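Local coordinates for flagellar hook protein FlgE (Caulobacter crescentus CB15, PDB 5AY6) that probably builds, as many copies of one subunit, the flagellar hook, the universal joint through which motor torque reaches the filament, at residues Pro104-Gly107 / Thr112-Asn115; Pro18-Val23 / Lys164-Val169; Thr36-Ser41 / Ala124-Val129. All coordinates share one frame; numbering follows the deposited sequence.

This central fragment of the hook protein carries its third-domain and D2 parts. From the N terminus the chain passes Pro18-Val23, a loop between strands 6-12 and 24-39, which meets Lys164-Val169 only 141 positions later; both other contacts nest inside this closure, interaction 2. Interaction 3 joins the end of strand 24-39 to the loop after strand 120-122, and within it lies interaction 1, between the loop after strand 92-99 and strand 111-113. Interactions 1 and 3 touch, Ile114 CD1 lying 3.7 Å from Asp40 OD2, and both match the FlgE third domain. Interaction 2 lies at the start of strand 167-174, in another five-stranded sheet, its centre about 30 Å from that of interaction 3.

Interaction 1: residues Pro104-Gly107 / Thr112-Asn115; sequences PVTG and TRIN
The guanidinium of Arg113 reaches across to Pro104 and Thr106, yet no direct hydrogen bond links the two segments. Arg113 NH2 is 3.8 Å from Pro104 O, which sits at the edge of the guanidinium near its plane, and also 3.8 Å from Thr106 OG1, which approaches obliquely. The closer packing is confined to this end of the arginine, where NH2 also passes 3.9 Å from Thr106 CB. A bend at chi3 (-74°) in the otherwise extended chain beyond CB turns the guanidinium toward these groups. Elsewhere the gap is spanned by two waters. One lies in the guanidinium plane at its edge, accepts from Arg113 NH2 at 3.0 Å and donates to Pro104 O at 2.9 Å, so the carbonyl and the arginine are joined through it. The second lies 2.6 Å from Thr106 O and accepts from the backbone Arg113 N at 3.2 Å, bridging main chain to main chain. With only 91 Å² buried in total and Pro104 and Thr106 both exposed, solvent carries much of the connection. The stronger polar partner of Arg113 is Asp98: its OD2 forms a salt bridge with NH2, which is thus gripped by carboxylate and water together, probably fixing the guanidinium. The same OD2 accepts a hydrogen bond from Thr106 N, drawing the 104-107 loop, which follows strand 92-99, to strand 111-113. Arg113 also touches Tyr99 of strand 92-99, while strand 111-113 pairs antiparallel with strand 120-122 in a two-stranded sheet.

Interaction 2: residues Pro18-Val23 / Lys164-Val169; sequences PVAAAV and KPDFEV
Asp166 faces Ala20 across a surface contact that is bridged by water, with no direct hydrogen bond between the segments. Their CA atoms, Ala20 CA and Asp166 CA, are 7.9 Å apart, and 77 Å² is buried altogether. The aspartate can be followed outward. Its bond from CA to CB is directed at the 18-23 loop, with CG anti to the carbonyl carbon (chi1 -73°), and the side chain also touches Leu188 and Gln17. Of the two oxygens, OD1 comes to 4.4 Å from Ala20 CB, a loose approach to a methyl group. OD2 lies 4.4 Å from Pro18 O and accepts a hydrogen bond from a water at 3.0 Å, the same water accepting from Ala20 N at 2.7 Å. This oxygen also accepts from Lys189 N, its strongest polar partner. Asp166 and Phe167 both face Met187 in a classic beta bulge, at the start of strand 167-174, an outermost strand of the five-stranded sheet matching the FlaE D2 domain. Across from it, Val23 N donates to Ala20 O at 2.8 Å, closing a type I beta turn over residues 20-23 just before strand 24-39, an outermost strand of the other five-stranded sheet. Val19 rests on Lys189 of strand 180-189.

Interaction 3: residues Thr36-Ser41 / Ala124-Val129; sequences TNVVDS and ADLGIV
Val38 places CG1 anti to its backbone N (chi1 176°) and CG2 anti to its carbonyl carbon, setting CG1 against the CB of Asp125 and CG2 against its carbonyl O; the aspartate CG is in turn anti to the carbonyl carbon (chi1 -71°). CG1 of Val38 meets Asp125 CB at 4.0 Å, and CG2 lies 3.8 Å from Asp125 O. The same Val38 CG2 reaches Leu126 CD2 at 4.4 Å, a looser apolar contact that the leucine makes only through its CD2 tip. Val38 is thus the residue of its strand on which both loop residues bear, and its CA is 6.3 Å from Asp125 CA. The polar end of Asp125 is engaged through water. A first water donates to Val39 O at 2.8 Å and to Asp125 OD2 at 2.7 Å; a second accepts from Val39 N at 3.0 Å and donates weakly to the same oxygen. Val39 N and O are therefore both linked through water to Asp125 OD2, the N side weakly. On the loop side, Gly127 N donates to Ala124 O at 3.2 Å, and glycine takes a positive phi (82°) as the chain turns. Asn37 and Val38 form a G1 beta bulge opposite His46, near the end of strand 24-39. Val38 and Leu126 both rest on Tyr48 of the adjacent strand 45-53 and on Val121 of strand 120-122, and Ile128 touches Tyr52 and Ile97, so the loop packs on the larger five-stranded sheet, meeting its outermost strands 24-39 and 92-99 as well as strand 45-53.

Interaction 1: residues Pro104-Gly107 / Thr112-Asn115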
# COMPACT_ATOMS: atom_id res chain seq x y z
N PRO A 104 7.84 20.20 17.22
CA PRO A 104 7.37 19.90 15.86
C PRO A 104 8.45 19.27 14.97
O PRO A 104 9.64 19.53 15.14
CB PRO A 104 6.97 21.27 15.32
CG PRO A 104 7.83 22.23 16.05
CD PRO A 104 8.05 21.65 17.42
N VAL A 105 8.01 18.42 14.04
CA VAL A 105 8.90 17.76 13.09
C VAL A 105 9.67 18.78 12.27
O VAL A 105 9.08 19.65 11.64
CB VAL A 105 8.12 16.81 12.15
CG1 VAL A 105 9.02 16.28 11.05
CG2 VAL A 105 7.49 15.67 12.94
N THR A 106 11.00 18.66 12.28
CA THR A 106 11.85 19.63 11.59
C THR A 106 12.81 18.92 10.64
O THR A 106 13.92 18.53 11.02
CB THR A 106 12.64 20.49 12.59
OG1 THR A 106 11.74 21.05 13.55
CG2 THR A 106 13.37 21.61 11.88
N GLY A 107 12.37 18.75 9.39
CA GLY A 107 13.16 18.06 8.39
C GLY A 107 14.29 18.91 7.85
O GLY A 107 14.40 20.10 8.16
N THR A 112 19.39 14.68 9.28
CA THR A 112 18.32 14.40 10.22
C THR A 112 18.88 14.47 11.63
O THR A 112 20.04 14.12 11.87
CB THR A 112 17.66 13.02 10.01
OG1 THR A 112 16.58 12.86 10.94
CG2 THR A 112 18.67 11.89 10.22
N ARG A 113 18.06 14.94 12.58
CA ARG A 113 18.43 14.84 13.98
C ARG A 113 18.35 13.37 14.39
O ARG A 113 17.55 12.62 13.83
CB ARG A 113 17.51 15.69 14.86
CG ARG A 113 17.63 17.19 14.62
CD ARG A 113 16.86 18.01 15.66
NE ARG A 113 15.41 17.95 15.46
CZ ARG A 113 14.53 18.66 16.18
NH1 ARG A 113 14.96 19.47 17.13
NH2 ARG A 113 13.23 18.55 15.94
N ILE A 114 19.19 12.96 15.34
CA ILE A 114 19.12 11.59 15.85
C ILE A 114 18.80 11.57 17.35
O ILE A 114 18.62 10.51 17.94
CB ILE A 114 20.43 10.81 15.60
CG1 ILE A 114 21.61 11.50 16.29
CG2 ILE A 114 20.68 10.66 14.10
CD1 ILE A 114 22.94 10.79 16.09
N ASN A 115 18.74 12.75 17.96
CA ASN A 115 18.26 12.88 19.33
C ASN A 115 17.69 14.28 19.59
O ASN A 115 17.88 15.18 18.78
CB ASN A 115 19.37 12.55 20.34
CG ASN A 115 20.58 13.45 20.21
OD1 ASN A 115 20.47 14.66 20.04
ND2 ASN A 115 21.77 12.85 20.30
O HOH W 1 11.09 19.87 17.63
O HOH W 2 15.61 16.51 11.19

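Interaction 2: residues Pro18-Val23 / Lys164-Val169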
# COMPACT_ATOMS: atom_id res chain seq x y z
N PRO A 18 4.65 -10.66 9.56
CA PRO A 18 5.75 -9.72 9.34
C PRO A 18 5.66 -9.03 7.97
O PRO A 18 5.18 -9.62 7.00
CB PRO A 18 7.00 -10.60 9.44
CG PRO A 18 6.52 -11.97 9.12
CD PRO A 18 5.11 -12.06 9.61
N VAL A 19 6.12 -7.79 7.92
CA VAL A 19 6.08 -7.00 6.70
C VAL A 19 7.02 -7.56 5.63
O VAL A 19 8.17 -7.89 5.92
CB VAL A 19 6.47 -5.54 6.99
CG1 VAL A 19 6.35 -4.70 5.75
CG2 VAL A 19 5.58 -4.98 8.10
N ALA A 20 6.53 -7.68 4.40
CA ALA A 20 7.35 -8.17 3.30
C ALA A 20 8.45 -7.17 2.94
O ALA A 20 8.28 -5.96 3.09
CB ALA A 20 6.50 -8.48 2.09
N ALA A 21 9.57 -7.69 2.44
CA ALA A 21 10.67 -6.86 1.97
C ALA A 21 10.23 -5.91 0.86
O ALA A 21 10.82 -4.85 0.69
CB ALA A 21 11.81 -7.73 1.50
N ALA A 22 9.20 -6.29 0.11
CA ALA A 22 8.68 -5.43 -0.94
C ALA A 22 7.84 -4.27 -0.39
O ALA A 22 7.49 -3.35 -1.12
CB ALA A 22 7.85 -6.25 -1.93
N VAL A 23 7.50 -4.33 0.90
CA VAL A 23 6.76 -3.24 1.52
C VAL A 23 7.68 -2.42 2.43
O VAL A 23 7.62 -1.19 2.43
CB VAL A 23 5.55 -3.76 2.33
CG1 VAL A 23 4.98 -2.69 3.24
CG2 VAL A 23 4.47 -4.27 1.37
N LYS A 164 3.55 -10.06 -4.53
CA LYS A 164 2.72 -11.17 -4.08
C LYS A 164 2.07 -10.85 -2.74
O LYS A 164 2.76 -10.47 -1.79
CB LYS A 164 3.57 -12.44 -3.96
CG LYS A 164 2.83 -13.66 -3.42
CD LYS A 164 3.82 -14.79 -3.12
CE LYS A 164 3.10 -16.09 -2.82
NZ LYS A 164 2.47 -16.64 -4.06
N PRO A 165 0.74 -11.00 -2.64
CA PRO A 165 0.02 -10.65 -1.41
C PRO A 165 0.43 -11.51 -0.21
O PRO A 165 0.94 -12.62 -0.41
CB PRO A 165 -1.45 -10.92 -1.77
CG PRO A 165 -1.49 -10.97 -3.26
CD PRO A 165 -0.16 -11.52 -3.68
N ASP A 166 0.23 -11.00 1.00
CA ASP A 166 0.40 -11.79 2.22
C ASP A 166 -0.81 -12.68 2.45
O ASP A 166 -0.70 -13.76 3.04
CB ASP A 166 0.60 -10.89 3.44
CG ASP A 166 1.96 -10.25 3.47
OD1 ASP A 166 2.92 -10.87 2.97
OD2 ASP A 166 2.06 -9.12 4.00
N PHE A 167 -1.97 -12.22 2.00
CA PHE A 167 -3.18 -13.01 2.15
C PHE A 167 -4.24 -12.55 1.17
O PHE A 167 -4.30 -11.39 0.79
CB PHE A 167 -3.71 -12.93 3.58
CG PHE A 167 -4.70 -14.01 3.92
CD1 PHE A 167 -4.33 -15.35 3.86
CD2 PHE A 167 -5.99 -13.70 4.30
CE1 PHE A 167 -5.23 -16.35 4.17
CE2 PHE A 167 -6.90 -14.70 4.61
CZ PHE A 167 -6.52 -16.02 4.55
N GLU A 168 -5.09 -13.49 0.77
CA GLU A 168 -6.17 -13.20 -0.16
C GLU A 168 -7.48 -13.85 0.28
O GLU A 168 -7.49 -14.94 0.84
CB GLU A 168 -5.81 -13.66 -1.57
CG GLU A 168 -4.64 -12.95 -2.20
CD GLU A 168 -4.50 -13.26 -3.68
OE1 GLU A 168 -4.58 -14.45 -4.05
OE2 GLU A 168 -4.32 -12.31 -4.47
N VAL A 169 -8.57 -13.15 0.01
CA VAL A 169 -9.91 -13.70 0.17
C VAL A 169 -10.61 -13.70 -1.18
O VAL A 169 -10.82 -12.65 -1.76
CB VAL A 169 -10.74 -12.90 1.18
CG1 VAL A 169 -12.14 -13.49 1.30
CG2 VAL A 169 -10.05 -12.88 2.53
O HOH W 3 4.00 -6.89 3.88

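Interaction 3: residues Thr36-Ser41 / Ala124-Val129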
# COMPACT_ATOMS: atom_id res chain seq x y z
N THR A 36 27.73 1.81 7.60
CA THR A 36 28.72 1.62 8.66
C THR A 36 29.54 2.88 8.90
O THR A 36 29.83 3.63 7.97
CB THR A 36 29.68 0.46 8.33
OG1 THR A 36 30.25 0.66 7.03
CG2 THR A 36 28.95 -0.88 8.36
N ASN A 37 29.92 3.09 10.16
CA ASN A 37 30.76 4.21 10.57
C ASN A 37 30.22 5.57 10.13
O ASN A 37 30.94 6.39 9.56
CB ASN A 37 32.19 4.03 10.05
CG ASN A 37 32.80 2.71 10.49
OD1 ASN A 37 33.41 2.01 9.68
ND2 ASN A 37 32.64 2.38 11.76
N VAL A 38 28.94 5.79 10.39
CA VAL A 38 28.34 7.09 10.15
C VAL A 38 28.65 8.02 11.32
O VAL A 38 28.20 7.78 12.44
CB VAL A 38 26.81 6.98 9.97
CG1 VAL A 38 26.19 8.36 9.81
CG2 VAL A 38 26.48 6.10 8.77
N VAL A 39 29.43 9.06 11.06
CA VAL A 39 29.82 10.01 12.10
C VAL A 39 28.78 11.11 12.26
O VAL A 39 28.39 11.74 11.28
CB VAL A 39 31.19 10.64 11.79
CG1 VAL A 39 31.57 11.65 12.86
CG2 VAL A 39 32.25 9.56 11.67
N ASP A 40 28.32 11.33 13.49
CA ASP A 40 27.34 12.38 13.74
C ASP A 40 28.04 13.70 14.07
O ASP A 40 29.26 13.75 14.17
CB ASP A 40 26.36 11.99 14.87
CG ASP A 40 27.04 11.74 16.21
OD1 ASP A 40 28.07 12.39 16.53
OD2 ASP A 40 26.53 10.90 16.98
N SER A 41 27.25 14.76 14.24
CA SER A 41 27.80 16.09 14.45
C SER A 41 28.55 16.22 15.78
O SER A 41 29.23 17.21 16.01
CB SER A 41 26.68 17.14 14.37
OG SER A 41 25.62 16.84 15.27
N ALA A 124 23.27 11.91 3.22
CA ALA A 124 24.12 11.29 2.22
C ALA A 124 24.84 10.05 2.77
O ALA A 124 25.07 9.08 2.06
CB ALA A 124 25.13 12.29 1.69
N ASP A 125 25.19 10.10 4.05
CA ASP A 125 25.84 8.95 4.69
C ASP A 125 24.84 7.82 4.94
O ASP A 125 25.23 6.68 5.19
CB ASP A 125 26.51 9.37 6.00
CG ASP A 125 27.75 10.23 5.77
OD1 ASP A 125 28.50 9.94 4.82
OD2 ASP A 125 27.96 11.19 6.55
N LEU A 126 23.56 8.15 4.86
CA LEU A 126 22.50 7.17 5.02
C LEU A 126 22.01 6.65 3.67
O LEU A 126 21.20 5.73 3.61
CB LEU A 126 21.32 7.75 5.80
CG LEU A 126 21.63 8.25 7.22
CD1 LEU A 126 20.37 8.81 7.86
CD2 LEU A 126 22.22 7.14 8.07
N GLY A 127 22.52 7.24 2.59
CA GLY A 127 22.14 6.81 1.25
C GLY A 127 20.82 7.39 0.78
O GLY A 127 20.34 7.07 -0.31
N ILE A 128 20.23 8.25 1.60
CA ILE A 128 18.96 8.89 1.26
C ILE A 128 19.22 9.95 0.19
O ILE A 128 18.36 10.24 -0.64
CB ILE A 128 18.30 9.51 2.51
CG1 ILE A 128 17.88 8.39 3.47
CG2 ILE A 128 17.09 10.35 2.15
CD1 ILE A 128 17.88 8.80 4.93
N VAL A 129 20.42 10.51 0.23
CA VAL A 129 20.92 11.41 -0.80
C VAL A 129 22.14 10.75 -1.42
O VAL A 129 22.88 10.05 -0.72
CB VAL A 129 21.26 12.80 -0.21
CG1 VAL A 129 22.25 13.55 -1.09
CG2 VAL A 129 19.98 13.62 -0.03
O HOH W 4 26.81 11.57 9.00
O HOH W 5 29.95 9.72 8.19